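Local structure of short chain dehydrogenase/reductase (Acinetobacter baumannii, 4IUY) at residues 85-90 with 132-137; 80-85 with 93-98; 187-192 with 203-208; 30-35 with 41-46. The protein probably catalyses NAD(P)-dependent oxidation or reduction of an as yet unidentified substrate, as a Rossmann-fold short-chain dehydrogenase/reductase. All blocks are in the same frame, centred on the assembly; numbering follows the deposited sequence.

Interaction 1. Residues 85-90 with 132-137; sequences DVNDRS and IVDTNL
N87 faces T135 with CA atoms 6.5 Å apart, where a type I beta turn, D85 to D88, meets the side of a helix. N87 is the main side chain of this small surface contact. Its CG stands beside its own backbone N (chi1 -78°), which sends the amide out from the turn against the helix. N87 CG comes within 4.0 Å of D134 CB. The N87 and D134 side chains cross at about a right angle, and the amide and carboxylate planes are 58° apart. N87 also crosses T135 at about a right angle. The T135 OG1 is hydrogen-bonded to the K131 carbonyl one turn back in its own helix.

The turn holds N87 in place. D85 OD1 accepts a nearly straight hydrogen bond from N87 N at 3.1 Å, an Asx turn. The N-H comes from above the carboxylate plane. The D88 N to D85 O bond, 2.9 Å, closes the beta turn. D88 then caps the next helix, and R89 on that helix makes salt bridges to E146 and to D126 of the second subunit.

The other face of 132-137 looks inward. There N136 is hydrogen-bonded to V115 O and S181 OG and touches Y178, a setting consistent with the active-site asparagine of classical family members. D85 and V86 match the acidic-hydrophobic pair that lies near the adenine of the cofactor in relatives. The contact thus probably joins the edge of the cofactor pocket to a helix of the active site, through a polar side chain rather than an apolar core.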
loop_
_atom_site.group_PDB
_atom_site.type_symbol
_atom_site.label_atom_id
_atom_site.label_comp_id
_atom_site.label_asym_id
_atom_site.label_seq_id
_atom_site.Cartn_x
_atom_site.Cartn_y
_atom_site.Cartn_z
ATOM N N ASP D 85 16.847 -4.734 29.841
ATOM C CA ASP D 85 17.081 -4.384 28.447
ATOM C C ASP D 85 16.013 -5.079 27.605
ATOM O O ASP D 85 15.821 -6.288 27.732
ATOM C CB ASP D 85 18.467 -4.811 27.983
ATOM C CG ASP D 85 18.695 -4.520 26.501
ATOM O OD1 ASP D 85 17.870 -3.798 25.899
ATOM O OD2 ASP D 85 19.679 -5.027 25.921
ATOM N N VAL D 86 15.310 -4.323 26.761
ATOM C CA VAL D 86 14.240 -4.904 25.943
ATOM C C VAL D 86 14.753 -6.006 25.000
ATOM O O VAL D 86 13.967 -6.822 24.523
ATOM C CB VAL D 86 13.442 -3.829 25.138
ATOM C CG1 VAL D 86 12.022 -3.703 25.666
ATOM C CG2 VAL D 86 14.149 -2.484 25.161
ATOM N N ASN D 87 16.066 -6.038 24.762
ATOM C CA ASN D 87 16.699 -7.079 23.942
ATOM C C ASN D 87 17.076 -8.360 24.673
ATOM O O ASN D 87 17.514 -9.331 24.048
ATOM C CB ASN D 87 17.929 -6.514 23.246
ATOM C CG ASN D 87 17.560 -5.682 22.036
ATOM O OD1 ASN D 87 17.209 -6.232 20.986
ATOM N ND2 ASN D 87 17.595 -4.351 22.185
ATOM N N ASP D 88 16.911 -8.337 25.998
ATOM C CA ASP D 88 17.197 -9.463 26.884
ATOM C C ASP D 88 15.933 -10.312 27.068
ATOM O O ASP D 88 15.068 -10.002 27.896
ATOM C CB ASP D 88 17.685 -8.899 28.231
ATOM C CG ASP D 88 18.218 -9.955 29.176
ATOM O OD1 ASP D 88 17.886 -11.144 29.022
ATOM O OD2 ASP D 88 18.989 -9.579 30.089
ATOM N N ARG D 89 15.842 -11.394 26.302
ATOM C CA ARG D 89 14.664 -12.259 26.340
ATOM C C ARG D 89 14.436 -12.906 27.720
ATOM O O ARG D 89 13.291 -13.046 28.165
ATOM C CB ARG D 89 14.742 -13.345 25.278
ATOM C CG ARG D 89 13.562 -14.285 25.334
ATOM C CD ARG D 89 13.743 -15.507 24.449
ATOM N NE ARG D 89 13.801 -15.166 23.029
ATOM C CZ ARG D 89 12.738 -15.012 22.248
ATOM N NH1 ARG D 89 11.514 -15.104 22.753
ATOM N NH2 ARG D 89 12.900 -14.728 20.966
ATOM N N SER D 90 15.511 -13.354 28.357
ATOM C CA SER D 90 15.386 -14.001 29.660
ATOM C C SER D 90 14.917 -13.021 30.740
ATOM O O SER D 90 14.168 -13.399 31.642
ATOM C CB SER D 90 16.687 -14.708 30.065
ATOM O OG SER D 90 17.739 -13.778 30.223
ATOM N N ILE D 132 19.581 -0.098 16.381
ATOM C CA ILE D 132 18.305 0.422 15.900
ATOM C C ILE D 132 17.324 -0.691 15.514
ATOM O O ILE D 132 16.157 -0.659 15.892
ATOM C CB ILE D 132 18.536 1.391 14.741
ATOM C CG1 ILE D 132 19.222 2.637 15.269
ATOM C CG2 ILE D 132 17.218 1.736 14.013
ATOM C CD1 ILE D 132 19.850 3.466 14.196
ATOM N N VAL D 133 17.804 -1.674 14.764
ATOM C CA VAL D 133 16.941 -2.743 14.293
ATOM C C VAL D 133 16.562 -3.736 15.402
ATOM O O VAL D 133 15.384 -4.139 15.490
ATOM C CB VAL D 133 17.548 -3.451 13.051
ATOM C CG1 VAL D 133 16.637 -4.561 12.591
ATOM C CG2 VAL D 133 17.740 -2.438 11.904
ATOM N N ASP D 134 17.520 -4.087 16.275
ATOM C CA ASP D 134 17.215 -4.994 17.396
ATOM C C ASP D 134 16.233 -4.395 18.373
ATOM O O ASP D 134 15.319 -5.081 18.825
ATOM C CB ASP D 134 18.470 -5.436 18.150
ATOM C CG ASP D 134 19.350 -6.323 17.313
ATOM O OD1 ASP D 134 18.923 -6.676 16.190
ATOM O OD2 ASP D 134 20.452 -6.664 17.773
ATOM N N THR D 135 16.423 -3.119 18.688
ATOM C CA THR D 135 15.520 -2.390 19.559
ATOM C C THR D 135 14.143 -2.151 18.917
ATOM O O THR D 135 13.115 -2.323 19.570
ATOM C CB THR D 135 16.108 -1.027 19.960
ATOM O OG1 THR D 135 17.250 -1.225 20.802
ATOM C CG2 THR D 135 15.059 -0.183 20.708
ATOM N N ASN D 136 14.120 -1.769 17.639
ATOM C CA ASN D 136 12.856 -1.386 17.004
ATOM C C ASN D 136 12.028 -2.533 16.482
ATOM O O ASN D 136 10.801 -2.410 16.376
ATOM C CB ASN D 136 13.080 -0.375 15.870
ATOM C CG ASN D 136 13.572 0.979 16.363
ATOM O OD1 ASN D 136 13.346 1.349 17.498
ATOM N ND2 ASN D 136 14.252 1.717 15.505
ATOM N N LEU D 137 12.680 -3.656 16.187
ATOM C CA LEU D 137 12.001 -4.770 15.514
ATOM C C LEU D 137 12.196 -6.103 16.257
ATOM O O LEU D 137 11.233 -6.802 16.572
ATOM C CB LEU D 137 12.469 -4.897 14.069
ATOM C CG LEU D 137 11.969 -6.096 13.258
ATOM C CD1 LEU D 137 10.424 -6.142 13.153
ATOM C CD2 LEU D 137 12.595 -6.093 11.877
#

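Interaction 2. Residues 80-85 with 93-98; sequences YTFALD and KDMLSS
The F82 ring rests against M95, a selenomethionine in this crystal. M95 CG sits over one face of the ring, 3.6 Å from its centroid and 16° off the normal, a CH-pi contact. The selenium lies further out, past the rim on the CD2 side: M95 SE is 3.3 Å from F82 CD2. It approaches the centroid obliquely, 41° off the normal, as a Met-aromatic contact. S98, one turn on, meets a different part of the ring. Its OG lies at the edge, near the ring plane, 4.2 Å from F82 CE1.

The M95 methyl reaches L84. The M95 chain is extended through its first two torsions and bends only at the last. This brings M95 CE to 4.1 Å from L84 CD2, with the two side chains crossing at about a right angle. F82 and L84 are two apart on an extended chain, so both point to the helix and M95 bridges them. No hydrogen bond spans the segments.

Strand 79-83 is outermost in the parallel sheet of this chain, and helix 89-101 follows it directly. Backbone hydrogen bonds join F82 to I56 and L84 to A58 on the next strand. V55 and C57 of that strand also touch F82, as does L99 further along the helix, and C57 touches M95. On another side of the helix, L96 packs on V147 and H150 of helix 126-153.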
loop_
_atom_site.group_PDB
_atom_site.type_symbol
_atom_site.label_atom_id
_atom_site.label_comp_id
_atom_site.label_asym_id
_atom_site.label_seq_id
_atom_site.Cartn_x
_atom_site.Cartn_y
_atom_site.Cartn_z
ATOM N N TYR D 80 3.645 -1.969 38.743
ATOM C CA TYR D 80 4.829 -2.795 38.887
ATOM C C TYR D 80 5.907 -2.194 37.983
ATOM O O TYR D 80 5.626 -1.807 36.866
ATOM C CB TYR D 80 4.533 -4.230 38.480
ATOM C CG TYR D 80 3.526 -4.928 39.365
ATOM C CD1 TYR D 80 3.942 -5.708 40.443
ATOM C CD2 TYR D 80 2.144 -4.805 39.126
ATOM C CE1 TYR D 80 3.021 -6.356 41.267
ATOM C CE2 TYR D 80 1.205 -5.449 39.955
ATOM C CZ TYR D 80 1.653 -6.232 41.021
ATOM O OH TYR D 80 0.742 -6.887 41.852
ATOM N N THR D 81 7.108 -2.003 38.511
ATOM C CA THR D 81 8.210 -1.523 37.691
ATOM C C THR D 81 9.277 -2.616 37.526
ATOM O O THR D 81 9.471 -3.437 38.403
ATOM C CB THR D 81 8.820 -0.247 38.260
ATOM O OG1 THR D 81 9.402 -0.520 39.540
ATOM C CG2 THR D 81 7.754 0.820 38.391
ATOM N N PHE D 82 9.915 -2.646 36.366
ATOM C CA PHE D 82 10.989 -3.586 36.084
ATOM C C PHE D 82 12.112 -2.931 35.289
ATOM O O PHE D 82 11.889 -2.340 34.230
ATOM C CB PHE D 82 10.466 -4.781 35.292
ATOM C CG PHE D 82 9.524 -5.658 36.058
ATOM C CD1 PHE D 82 10.016 -6.575 36.992
ATOM C CD2 PHE D 82 8.151 -5.583 35.845
ATOM C CE1 PHE D 82 9.148 -7.411 37.707
ATOM C CE2 PHE D 82 7.275 -6.418 36.550
ATOM C CZ PHE D 82 7.778 -7.332 37.490
ATOM N N ALA D 83 13.327 -3.068 35.790
ATOM C CA ALA D 83 14.506 -2.656 35.050
ATOM C C ALA D 83 14.970 -3.819 34.186
ATOM O O ALA D 83 15.133 -4.934 34.687
ATOM C CB ALA D 83 15.609 -2.255 36.012
ATOM N N LEU D 84 15.134 -3.571 32.886
ATOM C CA LEU D 84 15.658 -4.582 31.969
ATOM C C LEU D 84 16.065 -3.989 30.618
ATOM O O LEU D 84 15.666 -2.885 30.281
ATOM C CB LEU D 84 14.625 -5.707 31.779
ATOM C CG LEU D 84 13.170 -5.374 31.398
ATOM C CD1 LEU D 84 12.989 -5.058 29.927
ATOM C CD2 LEU D 84 12.253 -6.510 31.822
ATOM N N ASP D 85 16.847 -4.734 29.841
ATOM C CA ASP D 85 17.081 -4.384 28.447
ATOM C C ASP D 85 16.013 -5.079 27.605
ATOM O O ASP D 85 15.821 -6.288 27.732
ATOM C CB ASP D 85 18.467 -4.811 27.983
ATOM C CG ASP D 85 18.695 -4.520 26.501
ATOM O OD1 ASP D 85 17.870 -3.798 25.899
ATOM O OD2 ASP D 85 19.679 -5.027 25.921
ATOM N N LYS D 93 11.211 -12.725 30.197
ATOM C CA LYS D 93 10.638 -13.980 30.656
ATOM C C LYS D 93 10.566 -14.028 32.184
ATOM O O LYS D 93 9.546 -14.428 32.748
ATOM C CB LYS D 93 11.468 -15.142 30.115
ATOM C CG LYS D 93 10.794 -16.492 30.211
ATOM C CD LYS D 93 11.513 -17.496 29.309
ATOM C CE LYS D 93 11.199 -18.907 29.727
ATOM N NZ LYS D 93 9.720 -19.119 29.736
ATOM N N ASP D 94 11.645 -13.598 32.840
ATOM C CA ASP D 94 11.700 -13.530 34.297
ATOM C C ASP D 94 10.678 -12.544 34.861
ATOM O O ASP D 94 10.021 -12.829 35.864
ATOM C CB ASP D 94 13.107 -13.160 34.782
ATOM C CG ASP D 94 14.131 -14.245 34.490
ATOM O OD1 ASP D 94 13.736 -15.430 34.418
ATOM O OD2 ASP D 94 15.329 -13.913 34.318
HETATM N N MSE D 95 10.534 -11.388 34.212
HETATM C CA MSE D 95 9.502 -10.449 34.627
HETATM C C MSE D 95 8.117 -11.080 34.572
HETATM O O MSE D 95 7.346 -10.986 35.533
HETATM C CB MSE D 95 9.514 -9.187 33.769
HETATM C CG MSE D 95 8.183 -8.450 33.795
HETATM SE SE MSE D 95 8.248 -6.811 32.770
HETATM C CE MSE D 95 8.389 -7.578 30.975
ATOM N N LEU D 96 7.794 -11.723 33.449
ATOM C CA LEU D 96 6.483 -12.348 33.324
ATOM C C LEU D 96 6.259 -13.433 34.385
ATOM O O LEU D 96 5.180 -13.482 34.991
ATOM C CB LEU D 96 6.238 -12.852 31.901
ATOM C CG LEU D 96 6.156 -11.678 30.911
ATOM C CD1 LEU D 96 6.152 -12.131 29.440
ATOM C CD2 LEU D 96 4.943 -10.776 31.210
ATOM N N SER D 97 7.277 -14.259 34.649
ATOM C CA SER D 97 7.170 -15.251 35.720
ATOM C C SER D 97 6.846 -14.576 37.057
ATOM O O SER D 97 5.963 -15.016 37.796
ATOM C CB SER D 97 8.485 -16.029 35.908
ATOM O OG SER D 97 8.773 -16.904 34.839
ATOM N N SER D 98 7.537 -13.475 37.331
ATOM C CA SER D 98 7.360 -12.751 38.584
ATOM C C SER D 98 5.922 -12.260 38.706
ATOM O O SER D 98 5.318 -12.375 39.779
ATOM C CB SER D 98 8.363 -11.602 38.690
ATOM O OG SER D 98 8.124 -10.831 39.845
#

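Interaction 3. Residues 187-192 with 203-208; sequences HLTEVM and VNAIAP
This is a buried apolar contact of T189 and M192 with V203 and A205, where helix 176-196 packs along strand 202-208. The two short segments run nearly antiparallel, at 160°, with axes 7.2 Å apart. T189 CG2 packs on the strand backbone, 3.6 Å from N204 C, and lies 3.9 Å from A205 CB. CG2 is anti to the T189 backbone N and faces the strand, while OG1 is hydrogen-bonded to L185 O and N162 ND2. The helix and strand belong to the beta-alpha-beta unit 159-163, 176-196, 202-208 of the Rossmann fold. The same helix probably carries the family's YxxxK motif near its start.

One turn on from T189, M192, a selenomethionine, bends at its last torsion and sets CE 3.5 Å from V203 CG1. Their side chains cross at about a right angle. M192 also packs on I160 and on F121 of the second subunit. On a different side of the helix, H187 ND1 gives a hydrogen bond of 2.7 Å to E190 OE1, close to the ring plane. H187 NE2 is hydrogen-bonded to S170 O of the second subunit.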
loop_
_atom_site.group_PDB
_atom_site.type_symbol
_atom_site.label_atom_id
_atom_site.label_comp_id
_atom_site.label_asym_id
_atom_site.label_seq_id
_atom_site.Cartn_x
_atom_site.Cartn_y
_atom_site.Cartn_z
ATOM N N HIS D 187 4.812 -4.951 8.978
ATOM C CA HIS D 187 4.352 -6.173 8.341
ATOM C C HIS D 187 4.248 -7.340 9.335
ATOM O O HIS D 187 3.380 -8.213 9.184
ATOM C CB HIS D 187 5.242 -6.554 7.161
ATOM C CG HIS D 187 4.642 -7.585 6.261
ATOM N ND1 HIS D 187 3.297 -7.611 5.959
ATOM C CD2 HIS D 187 5.207 -8.591 5.549
ATOM C CE1 HIS D 187 3.051 -8.608 5.124
ATOM N NE2 HIS D 187 4.196 -9.208 4.845
ATOM N N LEU D 188 5.125 -7.339 10.339
ATOM C CA LEU D 188 5.112 -8.358 11.385
ATOM C C LEU D 188 3.814 -8.263 12.177
ATOM O O LEU D 188 3.243 -9.274 12.567
ATOM C CB LEU D 188 6.323 -8.215 12.316
ATOM C CG LEU D 188 6.480 -9.319 13.384
ATOM C CD1 LEU D 188 6.570 -10.677 12.707
ATOM C CD2 LEU D 188 7.687 -9.098 14.268
ATOM N N THR D 189 3.351 -7.038 12.394
ATOM C CA THR D 189 2.064 -6.814 13.015
ATOM C C THR D 189 0.962 -7.572 12.238
ATOM O O THR D 189 0.168 -8.317 12.825
ATOM C CB THR D 189 1.758 -5.300 13.098
ATOM O OG1 THR D 189 2.806 -4.636 13.824
ATOM C CG2 THR D 189 0.426 -5.044 13.765
ATOM N N GLU D 190 0.957 -7.432 10.917
ATOM C CA GLU D 190 -0.014 -8.135 10.071
ATOM C C GLU D 190 0.124 -9.647 10.152
ATOM O O GLU D 190 -0.884 -10.370 10.254
ATOM C CB GLU D 190 0.123 -7.685 8.619
ATOM C CG GLU D 190 -0.077 -6.168 8.446
ATOM C CD GLU D 190 0.207 -5.646 7.028
ATOM O OE1 GLU D 190 1.344 -5.823 6.510
ATOM O OE2 GLU D 190 -0.733 -5.069 6.432
ATOM N N VAL D 191 1.371 -10.117 10.084
ATOM C CA VAL D 191 1.669 -11.552 10.129
ATOM C C VAL D 191 1.285 -12.151 11.497
ATOM O O VAL D 191 0.663 -13.205 11.566
ATOM C CB VAL D 191 3.172 -11.829 9.799
ATOM C CG1 VAL D 191 3.509 -13.287 9.990
ATOM C CG2 VAL D 191 3.487 -11.413 8.366
HETATM N N MSE D 192 1.629 -11.444 12.571
HETATM C CA MSE D 192 1.263 -11.860 13.910
HETATM C C MSE D 192 -0.250 -11.873 14.063
HETATM O O MSE D 192 -0.810 -12.767 14.694
HETATM C CB MSE D 192 1.887 -10.956 14.950
HETATM C CG MSE D 192 3.386 -11.125 15.134
HETATM SE SE MSE D 192 4.084 -9.730 16.366
HETATM C CE MSE D 192 2.701 -9.820 17.722
ATOM N N VAL D 203 -3.717 -8.200 17.155
ATOM C CA VAL D 203 -2.435 -7.526 17.071
ATOM C C VAL D 203 -2.547 -6.355 16.093
ATOM O O VAL D 203 -2.842 -6.540 14.907
ATOM C CB VAL D 203 -1.320 -8.487 16.604
ATOM C CG1 VAL D 203 0.035 -7.788 16.643
ATOM C CG2 VAL D 203 -1.294 -9.783 17.480
ATOM N N ASN D 204 -2.311 -5.150 16.603
ATOM C CA ASN D 204 -2.449 -3.934 15.808
ATOM C C ASN D 204 -1.322 -2.941 16.047
ATOM O O ASN D 204 -0.545 -3.064 17.000
ATOM C CB ASN D 204 -3.795 -3.273 16.084
ATOM C CG ASN D 204 -4.941 -4.118 15.628
ATOM O OD1 ASN D 204 -5.215 -4.229 14.424
ATOM N ND2 ASN D 204 -5.584 -4.786 16.576
ATOM N N ALA D 205 -1.233 -1.952 15.168
ATOM C CA ALA D 205 -0.170 -0.969 15.245
ATOM C C ALA D 205 -0.705 0.449 15.261
ATOM O O ALA D 205 -1.745 0.739 14.695
ATOM C CB ALA D 205 0.820 -1.158 14.048
ATOM N N ILE D 206 0.036 1.334 15.907
ATOM C CA ILE D 206 -0.204 2.753 15.813
ATOM C C ILE D 206 1.044 3.423 15.261
ATOM O O ILE D 206 2.160 3.169 15.744
ATOM C CB ILE D 206 -0.535 3.345 17.182
ATOM C CG1 ILE D 206 -1.865 2.751 17.661
ATOM C CG2 ILE D 206 -0.596 4.882 17.075
ATOM C CD1 ILE D 206 -2.204 3.031 19.115
ATOM N N ALA D 207 0.851 4.265 14.249
ATOM C CA ALA D 207 1.942 4.943 13.564
ATOM C C ALA D 207 1.853 6.453 13.784
ATOM O O ALA D 207 1.147 7.150 13.070
ATOM C CB ALA D 207 1.900 4.624 12.053
ATOM N N PRO D 208 2.568 6.964 14.786
ATOM C CA PRO D 208 2.542 8.405 15.031
ATOM C C PRO D 208 3.326 9.145 13.955
ATOM O O PRO D 208 4.285 8.573 13.430
ATOM C CB PRO D 208 3.288 8.546 16.371
ATOM C CG PRO D 208 3.416 7.158 16.903
ATOM C CD PRO D 208 3.443 6.259 15.737
#

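Interaction 4. Residues 30-35 with 41-46; sequences ILITGA and HHIAEL
I32 is the first residue of 30-35 to meet the helix, and it does so with the end of its side chain. Its CG1 stands beside the backbone N and CD1 extends from there to the helix surface. I32 CD1 lies 3.5 Å from A44 CA and 3.7 Å from I43 CG2. The methyl thus touches two successive helix residues. The I32 and I43 side chains cross at a slant.

T33 turns the other way, and its OG1 accepts from N112 N. G34 follows with a positive phi of 61° as the chain leaves the strand. T33, G34 and A35 begin the TGxxxGxG sequence, the glycine-rich loop that holds the cofactor's pyrophosphate in related enzymes. A35 then meets the helix through its carbonyl. H41 ND1 donates to A35 O at 2.8 Å, in the carbonyl plane. The bond is bent, with an angle of 140° at the hydrogen. The H41 CB points away from the loop, but the imidazole swings back to it. This bond ties the loop to the helix it leads into, with A35 O tilted 17° from the ring plane.

The contact lies in the first beta-alpha-beta unit, strand 29-32, helix 38-49 and strand 53-58. I32 shares a backbone hydrogen bond with V55. A44 also packs on I56 and on L67 and I71 of helix 65-75, while I43 touches I110 of strand 108-111.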
loop_
_atom_site.group_PDB
_atom_site.type_symbol
_atom_site.label_atom_id
_atom_site.label_comp_id
_atom_site.label_asym_id
_atom_site.label_seq_id
_atom_site.Cartn_x
_atom_site.Cartn_y
_atom_site.Cartn_z
ATOM N N ILE D 30 -1.887 -3.445 31.895
ATOM C CA ILE D 30 -1.238 -2.956 30.695
ATOM C C ILE D 30 0.289 -3.011 30.826
ATOM O O ILE D 30 0.863 -2.386 31.719
ATOM C CB ILE D 30 -1.625 -1.497 30.417
ATOM C CG1 ILE D 30 -3.131 -1.277 30.614
ATOM C CG2 ILE D 30 -1.177 -1.105 28.994
ATOM C CD1 ILE D 30 -4.021 -2.074 29.662
ATOM N N LEU D 31 0.950 -3.765 29.951
ATOM C CA LEU D 31 2.410 -3.818 29.956
ATOM C C LEU D 31 2.962 -2.835 28.926
ATOM O O LEU D 31 2.623 -2.905 27.754
ATOM C CB LEU D 31 2.927 -5.228 29.677
ATOM C CG LEU D 31 4.446 -5.427 29.536
ATOM C CD1 LEU D 31 5.207 -4.808 30.706
ATOM C CD2 LEU D 31 4.767 -6.916 29.476
ATOM N N ILE D 32 3.780 -1.902 29.386
ATOM C CA ILE D 32 4.316 -0.843 28.547
ATOM C C ILE D 32 5.827 -0.890 28.550
ATOM O O ILE D 32 6.441 -0.667 29.590
ATOM C CB ILE D 32 3.865 0.538 29.056
ATOM C CG1 ILE D 32 2.339 0.567 29.157
ATOM C CG2 ILE D 32 4.378 1.671 28.139
ATOM C CD1 ILE D 32 1.806 1.760 29.912
ATOM N N THR D 33 6.422 -1.211 27.398
ATOM C CA THR D 33 7.875 -1.150 27.267
ATOM C C THR D 33 8.294 0.263 26.862
ATOM O O THR D 33 7.503 1.030 26.313
ATOM C CB THR D 33 8.378 -2.140 26.209
ATOM O OG1 THR D 33 7.916 -1.713 24.914
ATOM C CG2 THR D 33 7.864 -3.563 26.499
ATOM N N GLY D 34 9.563 0.585 27.062
ATOM C CA GLY D 34 10.040 1.914 26.745
ATOM C C GLY D 34 9.322 2.980 27.564
ATOM O O GLY D 34 9.098 4.084 27.086
ATOM N N ALA D 35 8.966 2.651 28.802
ATOM C CA ALA D 35 8.132 3.529 29.619
ATOM C C ALA D 35 8.820 4.820 30.055
ATOM O O ALA D 35 8.159 5.755 30.501
ATOM C CB ALA D 35 7.616 2.794 30.831
ATOM N N HIS D 41 5.546 7.620 29.410
ATOM C CA HIS D 41 4.938 8.205 30.616
ATOM C C HIS D 41 3.464 8.546 30.379
ATOM O O HIS D 41 2.568 8.307 31.222
ATOM C CB HIS D 41 5.677 9.491 30.999
ATOM C CG HIS D 41 6.859 9.275 31.894
ATOM N ND1 HIS D 41 7.806 8.299 31.659
ATOM C CD2 HIS D 41 7.257 9.921 33.020
ATOM C CE1 HIS D 41 8.732 8.347 32.604
ATOM N NE2 HIS D 41 8.424 9.323 33.437
ATOM N N HIS D 42 3.241 9.158 29.226
ATOM C CA HIS D 42 1.927 9.575 28.833
ATOM C C HIS D 42 0.993 8.364 28.749
ATOM O O HIS D 42 -0.120 8.395 29.265
ATOM C CB HIS D 42 1.990 10.319 27.470
ATOM C CG HIS D 42 0.647 10.654 26.931
ATOM N ND1 HIS D 42 -0.031 11.800 27.289
ATOM C CD2 HIS D 42 -0.180 9.964 26.111
ATOM C CE1 HIS D 42 -1.206 11.816 26.680
ATOM N NE2 HIS D 42 -1.323 10.712 25.965
ATOM N N ILE D 43 1.474 7.305 28.098
ATOM C CA ILE D 43 0.690 6.099 27.899
ATOM C C ILE D 43 0.350 5.483 29.242
ATOM O O ILE D 43 -0.816 5.153 29.479
ATOM C CB ILE D 43 1.412 5.085 27.003
ATOM C CG1 ILE D 43 1.485 5.635 25.573
ATOM C CG2 ILE D 43 0.711 3.716 27.016
ATOM C CD1 ILE D 43 2.259 4.740 24.619
ATOM N N ALA D 44 1.348 5.380 30.122
ATOM C CA ALA D 44 1.126 4.846 31.452
ATOM C C ALA D 44 0.052 5.621 32.183
ATOM O O ALA D 44 -0.862 5.042 32.764
ATOM C CB ALA D 44 2.418 4.872 32.278
ATOM N N GLU D 45 0.152 6.937 32.102
ATOM C CA GLU D 45 -0.763 7.786 32.829
ATOM C C GLU D 45 -2.165 7.712 32.247
ATOM O O GLU D 45 -3.145 7.726 32.988
ATOM C CB GLU D 45 -0.227 9.200 32.843
ATOM C CG GLU D 45 -0.885 10.082 33.830
ATOM C CD GLU D 45 0.071 11.060 34.422
ATOM O OE1 GLU D 45 1.285 10.960 34.143
ATOM O OE2 GLU D 45 -0.409 11.979 35.108
ATOM N N LEU D 46 -2.248 7.604 30.926
ATOM C CA LEU D 46 -3.522 7.447 30.241
ATOM C C LEU D 46 -4.285 6.196 30.722
ATOM O O LEU D 46 -5.453 6.290 31.096
ATOM C CB LEU D 46 -3.313 7.382 28.719
ATOM C CG LEU D 46 -4.558 6.924 27.944
ATOM C CD1 LEU D 46 -5.653 7.974 28.052
ATOM C CD2 LEU D 46 -4.253 6.629 26.496
#

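Interactions 2, 3 and 4 each set a helix against the same parallel sheet, and interaction 1 lies at a loop beyond it. Interactions 1 and 2 share D85, and both use helix 89-101. Interaction 4 touches both: T33 CB is 4.0 Å from V86 CG1, and L31 CD2 is 4.0 Å from M95 CE. Interactions 1 and 3 meet where L137 CD1 lies 4.2 Å from L188 CD2, and both border the second subunit. Interactions 2 and 3 are far apart, centres about 24 Å. By family resemblance, the glycine-rich loop of interaction 4 and D85 of interaction 1 would border the cofactor site, empty in this apo crystal. N136 would mark the catalytic end.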